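Local atomic coordinates of O-methyltransferase (Burkholderia thailandensis, PDB entry 3MCZ), a protein that probably transfers methyl groups from S-adenosylmethionine to oxygen atoms of its substrates, probably as a dimer. Residues F303-H306 with M307-N310; F93-T96 with A97-R101; H225-G228 with G229-E232; V29-S32 with D33-R36; A60-A63 with A64-M68. One frame throughout, in Å; residues are numbered along the deposited sequence.

Contact 1 of 5, residues F303-H306 with M307-N310; sequences FSLH and MMVN
V309 N donates to L305 O over 2.9 Å, one of four regular bonds between residues four apart in helix 298-310. The other three join F303 to M307, S304 to M308 and H306 to N310. The side chains meet in three pairs on this frame. F303 and M307 run side by side and point the same way. CG of the selenomethionine M307 sits over one face of the F303 ring, offset toward its rim and 3.6 Å from F303 CE2. The bend at chi2 (-53°) brings M307 SE to 3.8 Å from F303 CZ, obliquely to the ring. The F303 ring also meets H259 edge-to-face. Further along, CD1 of L305 touches CE of M308 at 3.9 Å, where both side chains are buried. H306 and N310 are set at a slant, with ring and amide planes 66° apart. Here H306 CD2 lies 3.8 Å from N310 ND2. The S304 hydroxyl is hydrogen-bonded to L316 N. The second subunit packs against this helix through I75, I40, R36 and K72. M308 and V309 lean on helix 128-132 of their own chain. The pairing of M307 with F303 is a Met-aromatic contact one turn apart, in a helix of the Rossmann-like O-methyltransferase domain.

Contact 2 of 5, residues F93-T96 with A97-R101; sequences FRNT and ALTER
T96 is the N-cap of helix 97-103, and it holds the helix start with both its side chain and its backbone. The residues before it form strand 92-95. That strand pairs with 86-89 in a two-stranded antiparallel hairpin, consistent with the wing of a winged-helix fold in the dimerisation domain. Chain direction turns by about 60° from strand to helix.

The backbone bond is the firmer one. E100 N donates to T96 O at 2.8 Å, nearly along the C=O axis.

The capping bond is weak. T99 N reaches T96 OG1 over 3.5 Å, though the approach is straight (166°). OG1 sits between the backbone N and the carbonyl carbon of T96 (chi1 56°), which aims it at the first turn. T96 OG1 also has G84 O as a partner, and T99 OG1 has L85 O. The helix start is thus tied to the chain just before the hairpin.

One van der Waals contact adds to these. The T99 CG2 methyl rests against the N95 amide, 3.5 Å from N95 CG, and these two side chains cross at about a right angle.

The side-chain polar bond joins N95 to E100. N95 is held further by T53 at OD1 and by F50 O at ND2, while Q54 holds the second carboxylate oxygen of E100. The E100 chain is bent at chi2 and curls back toward the strand. N95 ND2 meets E100 OE1 on its syn side at 3.0 Å, with the oxygen lying in the amide plane of N95.

Contact 3 of 5, residues H225-G228 with G229-E232; sequences HDLG and GRVE
L227 O takes two backbone donors from the residues that follow. R230 N is the closer, at 2.9 Å. It stands above the carbonyl plane, 48° out of it. V231 N adds a weak and bent bond at 3.3 Å. The first bond closes a type I turn with G228 and G229 at its two corners.

The side chains meet more lightly. L227 CD2 lies 3.6 Å from R230 NH1, at a slant to the guanidinium group. L227 CB and V231 CG2 are 4.1 Å apart. The R230 chain bends at chi3 (60°), which swings its head back beside the leucine.

A water bridges the residue before the turn to its second corner. It donates to D226 O at 3.0 Å and accepts a weak bond from G229 N at 3.4 Å.

The next shell fixes these groups. R230 NH2 bonds to the carbonyls of L204 and L198, so the arginine head is tied to the end of helix 192-200 and the loop after it. L227 is buried against A195 of that helix and I222 of helix 215-224. V231 packs on L198 and I222. Helix 215-224 ends just before in a Schellman motif. D226 has positive phi there, and L227 N reaches back to I222 O.

Strand 231-235 then runs parallel to strand 205-210 at the edge of the sheet. This turn therefore completes a beta-alpha-beta crossover of the Rossmann-like methyltransferase fold, leading from the helix into an edge strand of the sheet.

Contact 4 of 5, residues V29-S32 with D33-R36; sequences VKLS and DQYR
D33 N is shared between two carbonyls at the tight end of the contact. It donates to K30 O at 3.1 Å, from well above the carbonyl plane, and weakly to V29 O at the same distance. Next to it Q34 lies beside L31. Its CG stands between the backbone N and the carbonyl carbon (chi1 73°), which sets Q34 CG 3.2 Å from L31 O. The extended rest of Q34 runs alongside L31, with OE1 4.0 Å from L31 CD1. S32 O lies at the edge of the Y35 ring, in its plane and 3.3 Å from CD1. This is the break between helix 25-33 and helix 35-46 of the dimerisation domain, and the second subunit closes over it. There S38 binds L31 O, H42 binds S32 O and Q118 binds the S32 hydroxyl. Q34 NE2 donates to Q34 O of the second subunit. R36 grips D33 side-on in a salt bridge, NE to OD1 and NH1 to OD2, each at 2.9 Å. Its NH1 also meets D302 of the second subunit. The other side is looser. V29 and K30 give mainly their carbonyls, and the K30 side chain is exposed to solvent.

Contact 5 of 5, residues A60-A63 with A64-M68; sequences AEVA and ASFGM
The F66 side chain crosses that of V62 obliquely, one turn on in helix 59-66. Its CB is 3.6 Å from V62 O. With CG anti to its own carbonyl carbon (chi1 -78°), the ring passes beside the same oxygen. CD1 comes to 3.4 Å from V62 O, which sits at the ring edge and in its plane. CD1 also touches V62 CG1 at 4.2 Å. Beyond that, the aromatic side chain packs on L49 and L52 of helix 49-52.

The backbone carries F66 in the usual helical way. F66 N donates to V62 O at 3.1 Å, as S65 N does to E61 O and A64 N to A60 O. The helix then stops. G67 leaves it with positive phi (68°), a turn that suits glycine. Past it, M68 N reaches back to A63 O at 2.9 Å, in the carbonyl plane and on a lone pair. Helix 70-82 follows soon after, consistent with a helix-turn-helix within the dimerisation domain.

The selenomethionine M68 packs back on the last turn of the helix. Its CB rests 4.2 Å from A63 CB. Its extended chain carries SE to V62 CG1, also at 4.2 Å. A73 of helix 70-82 lies against both A63 and M68. L132 of the second subunit packs on M68, and R133 of that subunit makes a weak bond to F66 O.

How the contacts relate
Along the chain the order is contact 4, 5, 2, 3, 1. Each closes just a turn or so of chain, and none nests in or crosses another. The first three belong to the dimerisation domain. Contact 4 joins two helices, contact 5 ends the next but one, and contact 2 leads from the hairpin into a helix. Contacts 5 and 2 come within about 6 Å at their nearest atoms. The last two belong to the methyltransferase domain, on opposite sides of the chain's centre: contact 3 at the sheet edge, contact 1 in the last turns of helix 298-310. The dimer links the domains, since R36 of the second subunit packs on H306 of contact 1.

Contact 1 of 5, residues F303-H306 with M307-N310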
loop_
_atom_site.group_PDB
_atom_site.type_symbol
_atom_site.label_atom_id
_atom_site.label_comp_id
_atom_site.label_asym_id
_atom_site.label_seq_id
_atom_site.Cartn_x
_atom_site.Cartn_y
_atom_site.Cartn_z
ATOM N N PHE A 303 5.436 -12.564 -5.994
ATOM C CA PHE A 303 4.341 -13.541 -6.063
ATOM C C PHE A 303 4.594 -14.735 -5.135
ATOM O O PHE A 303 3.679 -15.173 -4.469
ATOM C CB PHE A 303 4.162 -14.053 -7.478
ATOM C CG PHE A 303 2.986 -14.940 -7.637
ATOM C CD1 PHE A 303 1.705 -14.391 -7.656
ATOM C CD2 PHE A 303 3.126 -16.308 -7.787
ATOM C CE1 PHE A 303 0.587 -15.206 -7.851
ATOM C CE2 PHE A 303 1.983 -17.120 -7.946
ATOM C CZ PHE A 303 0.743 -16.550 -7.975
ATOM N N SER A 304 5.831 -15.248 -5.110
ATOM C CA SER A 304 6.176 -16.344 -4.192
ATOM C C SER A 304 5.858 -16.002 -2.746
ATOM O O SER A 304 5.254 -16.805 -2.020
ATOM C CB SER A 304 7.645 -16.732 -4.300
ATOM O OG SER A 304 7.829 -18.040 -3.802
ATOM N N LEU A 305 6.257 -14.805 -2.325
ATOM C CA LEU A 305 5.950 -14.340 -0.990
ATOM C C LEU A 305 4.449 -14.153 -0.753
ATOM O O LEU A 305 3.943 -14.459 0.334
ATOM C CB LEU A 305 6.731 -13.035 -0.698
ATOM C CG LEU A 305 6.591 -12.481 0.743
ATOM C CD1 LEU A 305 7.225 -13.470 1.759
ATOM C CD2 LEU A 305 7.188 -11.089 0.877
ATOM N N HIS A 306 3.743 -13.597 -1.738
ATOM C CA HIS A 306 2.292 -13.439 -1.682
ATOM C C HIS A 306 1.629 -14.795 -1.380
ATOM O O HIS A 306 0.757 -14.914 -0.508
ATOM C CB HIS A 306 1.839 -12.847 -3.011
ATOM C CG HIS A 306 0.444 -12.305 -3.024
ATOM N ND1 HIS A 306 -0.013 -11.506 -4.049
ATOM C CD2 HIS A 306 -0.578 -12.422 -2.152
ATOM C CE1 HIS A 306 -1.271 -11.169 -3.811
ATOM N NE2 HIS A 306 -1.643 -11.727 -2.671
HETATM N N MSE A 307 2.066 -15.825 -2.068
HETATM C CA MSE A 307 1.469 -17.153 -1.916
HETATM C C MSE A 307 1.822 -17.756 -0.568
HETATM O O MSE A 307 0.979 -18.398 0.025
HETATM C CB MSE A 307 1.911 -18.088 -3.052
HETATM C CG MSE A 307 1.370 -17.708 -4.436
HETATM SE SE MSE A 307 -0.567 -17.492 -4.504
HETATM C CE MSE A 307 -1.057 -18.917 -3.295
HETATM N N MSE A 308 3.030 -17.490 -0.071
HETATM C CA MSE A 308 3.438 -17.880 1.285
HETATM C C MSE A 308 2.560 -17.202 2.329
HETATM O O MSE A 308 2.181 -17.821 3.346
HETATM C CB MSE A 308 4.920 -17.515 1.506
HETATM C CG MSE A 308 5.526 -18.080 2.770
HETATM SE SE MSE A 308 6.901 -16.995 3.450
HETATM C CE MSE A 308 5.814 -15.937 4.393
ATOM N N VAL A 309 2.195 -15.935 2.108
ATOM C CA VAL A 309 1.265 -15.322 3.067
ATOM C C VAL A 309 -0.113 -16.025 3.004
ATOM O O VAL A 309 -0.743 -16.252 4.064
ATOM C CB VAL A 309 1.147 -13.795 2.886
ATOM C CG1 VAL A 309 -0.022 -13.213 3.709
ATOM C CG2 VAL A 309 2.497 -13.128 3.255
ATOM N N ASN A 310 -0.581 -16.313 1.797
ATOM C CA ASN A 310 -1.909 -16.896 1.586
ATOM C C ASN A 310 -2.090 -18.333 2.067
ATOM O O ASN A 310 -3.158 -18.686 2.519
ATOM C CB ASN A 310 -2.325 -16.883 0.118
ATOM C CG ASN A 310 -2.685 -15.485 -0.409
ATOM O OD1 ASN A 310 -2.766 -14.502 0.340
ATOM N ND2 ASN A 310 -2.848 -15.401 -1.755
#

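Contact 2 of 5, residues F93-T96 with A97-R101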
loop_
_atom_site.group_PDB
_atom_site.type_symbol
_atom_site.label_atom_id
_atom_site.label_comp_id
_atom_site.label_asym_id
_atom_site.label_seq_id
_atom_site.Cartn_x
_atom_site.Cartn_y
_atom_site.Cartn_z
ATOM N N PHE A 93 -19.159 16.563 -7.986
ATOM C CA PHE A 93 -18.232 15.500 -8.312
ATOM C C PHE A 93 -18.977 14.383 -8.998
ATOM O O PHE A 93 -20.034 13.951 -8.518
ATOM C CB PHE A 93 -17.606 14.935 -7.031
ATOM C CG PHE A 93 -16.696 15.896 -6.319
ATOM C CD1 PHE A 93 -17.209 16.802 -5.409
ATOM C CD2 PHE A 93 -15.318 15.888 -6.547
ATOM C CE1 PHE A 93 -16.370 17.697 -4.742
ATOM C CE2 PHE A 93 -14.484 16.776 -5.854
ATOM C CZ PHE A 93 -15.027 17.680 -4.970
ATOM N N ARG A 94 -18.391 13.910 -10.093
ATOM C CA ARG A 94 -18.947 12.810 -10.863
ATOM C C ARG A 94 -17.820 11.879 -11.302
ATOM O O ARG A 94 -16.655 12.280 -11.388
ATOM C CB ARG A 94 -19.745 13.328 -12.070
ATOM C CG ARG A 94 -18.907 13.909 -13.198
ATOM C CD ARG A 94 -19.777 14.326 -14.393
ATOM N NE ARG A 94 -18.944 14.782 -15.501
ATOM C CZ ARG A 94 -18.321 15.953 -15.514
ATOM N NH1 ARG A 94 -18.451 16.781 -14.485
ATOM N NH2 ARG A 94 -17.572 16.302 -16.552
ATOM N N ASN A 95 -18.173 10.624 -11.550
ATOM C CA ASN A 95 -17.219 9.607 -11.965
ATOM C C ASN A 95 -16.512 9.920 -13.257
ATOM O O ASN A 95 -17.123 10.350 -14.230
ATOM C CB ASN A 95 -17.913 8.265 -12.165
ATOM C CG ASN A 95 -18.452 7.697 -10.886
ATOM O OD1 ASN A 95 -18.037 8.099 -9.807
ATOM N ND2 ASN A 95 -19.362 6.737 -11.000
ATOM N N THR A 96 -15.225 9.615 -13.283
ATOM C CA THR A 96 -14.472 9.618 -14.524
ATOM C C THR A 96 -14.789 8.354 -15.327
ATOM O O THR A 96 -15.448 7.441 -14.823
ATOM C CB THR A 96 -12.988 9.634 -14.262
ATOM O OG1 THR A 96 -12.657 8.507 -13.433
ATOM C CG2 THR A 96 -12.617 10.943 -13.565
ATOM N N ALA A 97 -14.305 8.322 -16.570
ATOM C CA ALA A 97 -14.519 7.181 -17.457
ATOM C C ALA A 97 -14.019 5.885 -16.816
ATOM O O ALA A 97 -14.725 4.891 -16.766
ATOM C CB ALA A 97 -13.858 7.427 -18.826
ATOM N N LEU A 98 -12.800 5.913 -16.291
ATOM C CA LEU A 98 -12.226 4.742 -15.608
ATOM C C LEU A 98 -13.131 4.246 -14.466
ATOM O O LEU A 98 -13.454 3.065 -14.362
ATOM C CB LEU A 98 -10.859 5.133 -15.025
ATOM C CG LEU A 98 -10.029 4.038 -14.357
ATOM C CD1 LEU A 98 -9.542 3.055 -15.409
ATOM C CD2 LEU A 98 -8.880 4.664 -13.580
ATOM N N THR A 99 -13.533 5.160 -13.603
ATOM C CA THR A 99 -14.404 4.816 -12.493
ATOM C C THR A 99 -15.730 4.253 -12.980
ATOM O O THR A 99 -16.207 3.248 -12.487
ATOM C CB THR A 99 -14.654 6.053 -11.625
ATOM O OG1 THR A 99 -13.385 6.517 -11.159
ATOM C CG2 THR A 99 -15.596 5.731 -10.439
ATOM N N GLU A 100 -16.328 4.889 -13.981
ATOM C CA GLU A 100 -17.623 4.437 -14.435
ATOM C C GLU A 100 -17.514 2.989 -14.954
ATOM O O GLU A 100 -18.350 2.137 -14.635
ATOM C CB GLU A 100 -18.171 5.389 -15.501
ATOM C CG GLU A 100 -19.641 5.127 -15.828
ATOM C CD GLU A 100 -20.617 5.587 -14.750
ATOM O OE1 GLU A 100 -20.238 6.358 -13.831
ATOM O OE2 GLU A 100 -21.801 5.177 -14.851
ATOM N N ARG A 101 -16.458 2.708 -15.709
ATOM C CA ARG A 101 -16.314 1.411 -16.314
ATOM C C ARG A 101 -15.982 0.302 -15.312
ATOM O O ARG A 101 -16.490 -0.795 -15.421
ATOM C CB ARG A 101 -15.247 1.451 -17.411
ATOM C CG ARG A 101 -14.997 0.097 -18.056
ATOM C CD ARG A 101 -14.228 0.236 -19.337
ATOM N NE ARG A 101 -14.229 -1.019 -20.067
ATOM C CZ ARG A 101 -13.512 -1.263 -21.160
ATOM N NH1 ARG A 101 -12.723 -0.334 -21.692
ATOM N NH2 ARG A 101 -13.601 -2.448 -21.727
#

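Contact 3 of 5, residues H225-G228 with G229-E232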
loop_
_atom_site.group_PDB
_atom_site.type_symbol
_atom_site.label_atom_id
_atom_site.label_comp_id
_atom_site.label_asym_id
_atom_site.label_seq_id
_atom_site.Cartn_x
_atom_site.Cartn_y
_atom_site.Cartn_z
ATOM N N HIS A 225 -21.966 -21.519 -19.054
ATOM C CA HIS A 225 -21.549 -21.780 -20.430
ATOM C C HIS A 225 -22.375 -22.859 -21.138
ATOM O O HIS A 225 -22.005 -23.304 -22.222
ATOM C CB HIS A 225 -20.094 -22.209 -20.445
ATOM C CG HIS A 225 -19.139 -21.172 -19.947
ATOM N ND1 HIS A 225 -19.068 -20.801 -18.630
ATOM C CD2 HIS A 225 -18.161 -20.483 -20.586
ATOM C CE1 HIS A 225 -18.115 -19.899 -18.477
ATOM N NE2 HIS A 225 -17.543 -19.692 -19.649
ATOM N N ASP A 226 -23.475 -23.294 -20.528
ATOM C CA ASP A 226 -24.339 -24.333 -21.109
ATOM C C ASP A 226 -23.603 -25.649 -21.380
ATOM O O ASP A 226 -23.794 -26.236 -22.441
ATOM C CB ASP A 226 -24.964 -23.867 -22.437
ATOM C CG ASP A 226 -25.977 -22.761 -22.265
ATOM O OD1 ASP A 226 -26.859 -22.859 -21.372
ATOM O OD2 ASP A 226 -25.912 -21.794 -23.058
ATOM N N LEU A 227 -22.795 -26.124 -20.432
ATOM C CA LEU A 227 -21.968 -27.322 -20.661
ATOM C C LEU A 227 -22.395 -28.525 -19.802
ATOM O O LEU A 227 -21.607 -29.453 -19.570
ATOM C CB LEU A 227 -20.504 -26.989 -20.366
ATOM C CG LEU A 227 -19.852 -25.953 -21.275
ATOM C CD1 LEU A 227 -18.479 -25.609 -20.664
ATOM C CD2 LEU A 227 -19.726 -26.475 -22.728
ATOM N N GLY A 228 -23.649 -28.513 -19.352
ATOM C CA GLY A 228 -24.167 -29.511 -18.429
ATOM C C GLY A 228 -23.821 -30.953 -18.749
ATOM O O GLY A 228 -23.265 -31.661 -17.907
ATOM N N GLY A 229 -24.128 -31.388 -19.959
ATOM C CA GLY A 229 -23.852 -32.770 -20.326
ATOM C C GLY A 229 -22.426 -33.054 -20.779
ATOM O O GLY A 229 -22.153 -34.144 -21.253
ATOM N N ARG A 230 -21.514 -32.094 -20.659
ATOM C CA ARG A 230 -20.160 -32.284 -21.216
ATOM C C ARG A 230 -19.042 -32.282 -20.177
ATOM O O ARG A 230 -17.896 -32.624 -20.511
ATOM C CB ARG A 230 -19.909 -31.227 -22.279
ATOM C CG ARG A 230 -20.852 -31.397 -23.477
ATOM C CD ARG A 230 -20.649 -30.306 -24.497
ATOM N NE ARG A 230 -19.280 -30.323 -24.984
ATOM C CZ ARG A 230 -18.678 -29.328 -25.631
ATOM N NH1 ARG A 230 -19.304 -28.168 -25.836
ATOM N NH2 ARG A 230 -17.427 -29.474 -26.026
ATOM N N VAL A 231 -19.377 -31.870 -18.946
ATOM C CA VAL A 231 -18.418 -31.743 -17.845
ATOM C C VAL A 231 -18.962 -32.473 -16.635
ATOM O O VAL A 231 -20.170 -32.416 -16.335
ATOM C CB VAL A 231 -18.117 -30.254 -17.485
ATOM C CG1 VAL A 231 -17.014 -30.145 -16.440
ATOM C CG2 VAL A 231 -17.676 -29.493 -18.693
ATOM N N GLU A 232 -18.092 -33.212 -15.957
ATOM C CA GLU A 232 -18.420 -33.799 -14.645
ATOM C C GLU A 232 -17.433 -33.253 -13.601
ATOM O O GLU A 232 -16.240 -33.134 -13.885
ATOM C CB GLU A 232 -18.250 -35.316 -14.638
ATOM C CG GLU A 232 -19.273 -36.147 -15.298
ATOM C CD GLU A 232 -19.233 -37.603 -14.770
ATOM O OE1 GLU A 232 -19.675 -37.859 -13.616
ATOM O OE2 GLU A 232 -18.759 -38.491 -15.517
HETATM O O HOH W 1 -24.085 -29.214 -22.587
#

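Contact 4 of 5, residues V29-S32 with D33-R36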
loop_
_atom_site.group_PDB
_atom_site.type_symbol
_atom_site.label_atom_id
_atom_site.label_comp_id
_atom_site.label_asym_id
_atom_site.label_seq_id
_atom_site.Cartn_x
_atom_site.Cartn_y
_atom_site.Cartn_z
ATOM N N VAL A 29 10.870 5.718 1.558
ATOM C CA VAL A 29 9.778 6.303 2.358
ATOM C C VAL A 29 8.436 6.195 1.621
ATOM O O VAL A 29 7.413 5.951 2.249
ATOM C CB VAL A 29 10.094 7.777 2.766
ATOM C CG1 VAL A 29 8.884 8.481 3.450
ATOM C CG2 VAL A 29 11.311 7.785 3.684
ATOM N N LYS A 30 8.440 6.386 0.304
ATOM C CA LYS A 30 7.216 6.262 -0.498
ATOM C C LYS A 30 6.661 4.846 -0.410
ATOM O O LYS A 30 5.470 4.656 -0.193
ATOM C CB LYS A 30 7.446 6.633 -1.967
ATOM C CG LYS A 30 7.532 8.153 -2.210
ATOM C CD LYS A 30 7.970 8.530 -3.660
ATOM C CE LYS A 30 7.268 7.704 -4.732
ATOM N NZ LYS A 30 5.781 7.633 -4.532
ATOM N N LEU A 31 7.547 3.860 -0.500
ATOM C CA LEU A 31 7.127 2.464 -0.409
ATOM C C LEU A 31 6.495 2.132 0.942
ATOM O O LEU A 31 5.480 1.466 0.989
ATOM C CB LEU A 31 8.268 1.541 -0.715
ATOM C CG LEU A 31 7.870 0.055 -0.816
ATOM C CD1 LEU A 31 7.899 -0.396 -2.271
ATOM C CD2 LEU A 31 8.835 -0.759 -0.028
ATOM N N SER A 32 7.096 2.613 2.025
ATOM C CA SER A 32 6.584 2.406 3.367
ATOM C C SER A 32 5.232 3.086 3.590
ATOM O O SER A 32 4.450 2.659 4.443
ATOM C CB SER A 32 7.626 2.931 4.381
ATOM O OG SER A 32 7.223 2.715 5.707
ATOM N N ASP A 33 4.950 4.105 2.792
ATOM C CA ASP A 33 3.749 4.958 2.932
ATOM C C ASP A 33 2.624 4.579 1.971
ATOM O O ASP A 33 1.476 5.029 2.125
ATOM C CB ASP A 33 4.159 6.423 2.639
ATOM C CG ASP A 33 3.017 7.407 2.800
ATOM O OD1 ASP A 33 2.508 7.497 3.909
ATOM O OD2 ASP A 33 2.606 8.088 1.817
ATOM N N GLN A 34 2.953 3.775 0.952
ATOM C CA GLN A 34 2.058 3.611 -0.183
ATOM C C GLN A 34 0.788 2.836 0.120
ATOM O O GLN A 34 -0.175 2.898 -0.663
ATOM C CB GLN A 34 2.810 3.038 -1.367
ATOM C CG GLN A 34 3.172 1.548 -1.247
ATOM C CD GLN A 34 3.968 1.091 -2.424
ATOM O OE1 GLN A 34 4.697 1.886 -3.006
ATOM N NE2 GLN A 34 3.837 -0.191 -2.801
ATOM N N TYR A 35 0.750 2.137 1.255
ATOM C CA TYR A 35 -0.438 1.408 1.643
ATOM C C TYR A 35 -1.655 2.340 1.757
ATOM O O TYR A 35 -2.782 1.905 1.565
ATOM C CB TYR A 35 -0.225 0.677 2.969
ATOM C CG TYR A 35 -0.073 1.568 4.150
ATOM C CD1 TYR A 35 1.185 2.043 4.545
ATOM C CD2 TYR A 35 -1.184 1.938 4.916
ATOM C CE1 TYR A 35 1.322 2.878 5.650
ATOM C CE2 TYR A 35 -1.059 2.776 6.005
ATOM C CZ TYR A 35 0.200 3.261 6.361
ATOM O OH TYR A 35 0.329 4.080 7.492
ATOM N N ARG A 36 -1.440 3.602 2.098
ATOM C CA ARG A 36 -2.595 4.493 2.312
ATOM C C ARG A 36 -3.478 4.587 1.092
ATOM O O ARG A 36 -4.690 4.621 1.220
ATOM C CB ARG A 36 -2.177 5.920 2.738
ATOM C CG ARG A 36 -1.415 6.014 4.029
ATOM C CD ARG A 36 -1.059 7.494 4.461
ATOM N NE ARG A 36 -0.249 8.163 3.460
ATOM C CZ ARG A 36 -0.721 9.009 2.544
ATOM N NH1 ARG A 36 0.107 9.526 1.649
ATOM N NH2 ARG A 36 -2.011 9.318 2.494
#

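Contact 5 of 5, residues A60-A63 with A64-M68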
loop_
_atom_site.group_PDB
_atom_site.type_symbol
_atom_site.label_atom_id
_atom_site.label_comp_id
_atom_site.label_asym_id
_atom_site.label_seq_id
_atom_site.Cartn_x
_atom_site.Cartn_y
_atom_site.Cartn_z
ATOM N N ALA A 60 -22.216 18.140 0.191
ATOM C CA ALA A 60 -23.456 18.114 0.986
ATOM C C ALA A 60 -24.347 16.924 0.652
ATOM O O ALA A 60 -24.884 16.290 1.563
ATOM C CB ALA A 60 -24.252 19.391 0.826
ATOM N N GLU A 61 -24.520 16.640 -0.641
ATOM C CA GLU A 61 -25.367 15.530 -1.093
ATOM C C GLU A 61 -24.747 14.176 -0.756
ATOM O O GLU A 61 -25.433 13.284 -0.264
ATOM C CB GLU A 61 -25.639 15.634 -2.590
ATOM C CG GLU A 61 -26.557 16.804 -2.922
ATOM C CD GLU A 61 -26.607 17.153 -4.409
ATOM O OE1 GLU A 61 -25.624 16.929 -5.145
ATOM O OE2 GLU A 61 -27.656 17.678 -4.834
ATOM N N VAL A 62 -23.448 14.017 -1.015
ATOM C CA VAL A 62 -22.754 12.798 -0.623
ATOM C C VAL A 62 -22.878 12.571 0.887
ATOM O O VAL A 62 -23.159 11.445 1.322
ATOM C CB VAL A 62 -21.248 12.847 -1.037
ATOM C CG1 VAL A 62 -20.474 11.736 -0.407
ATOM C CG2 VAL A 62 -21.127 12.799 -2.556
ATOM N N ALA A 63 -22.675 13.628 1.669
ATOM C CA ALA A 63 -22.681 13.555 3.136
ATOM C C ALA A 63 -24.052 13.187 3.658
ATOM O O ALA A 63 -24.166 12.365 4.567
ATOM C CB ALA A 63 -22.213 14.880 3.760
ATOM N N ALA A 64 -25.082 13.782 3.069
ATOM C CA ALA A 64 -26.467 13.484 3.472
ATOM C C ALA A 64 -26.789 12.014 3.198
ATOM O O ALA A 64 -27.387 11.353 4.046
ATOM C CB ALA A 64 -27.444 14.383 2.765
ATOM N N SER A 65 -26.380 11.513 2.029
ATOM C CA SER A 65 -26.637 10.127 1.628
ATOM C C SER A 65 -26.002 9.121 2.551
ATOM O O SER A 65 -26.620 8.118 2.881
ATOM C CB SER A 65 -26.107 9.846 0.212
ATOM O OG SER A 65 -26.962 10.387 -0.782
ATOM N N PHE A 66 -24.745 9.367 2.913
ATOM C CA PHE A 66 -23.936 8.426 3.666
ATOM C C PHE A 66 -23.871 8.731 5.161
ATOM O O PHE A 66 -23.224 7.998 5.908
ATOM C CB PHE A 66 -22.500 8.403 3.094
ATOM C CG PHE A 66 -22.379 7.600 1.840
ATOM C CD1 PHE A 66 -22.445 8.201 0.598
ATOM C CD2 PHE A 66 -22.230 6.225 1.908
ATOM C CE1 PHE A 66 -22.365 7.440 -0.571
ATOM C CE2 PHE A 66 -22.142 5.459 0.755
ATOM C CZ PHE A 66 -22.214 6.067 -0.490
ATOM N N GLY A 67 -24.474 9.830 5.593
ATOM C CA GLY A 67 -24.378 10.231 6.993
ATOM C C GLY A 67 -22.983 10.674 7.419
ATOM O O GLY A 67 -22.550 10.406 8.549
HETATM N N MSE A 68 -22.286 11.379 6.532
HETATM C CA MSE A 68 -20.953 11.895 6.842
HETATM C C MSE A 68 -21.007 13.360 7.295
HETATM O O MSE A 68 -21.970 14.077 7.014
HETATM C CB MSE A 68 -20.065 11.835 5.604
HETATM C CG MSE A 68 -19.799 10.447 5.068
HETATM SE SE MSE A 68 -18.939 10.571 3.372
HETATM C CE MSE A 68 -18.844 8.654 2.924
#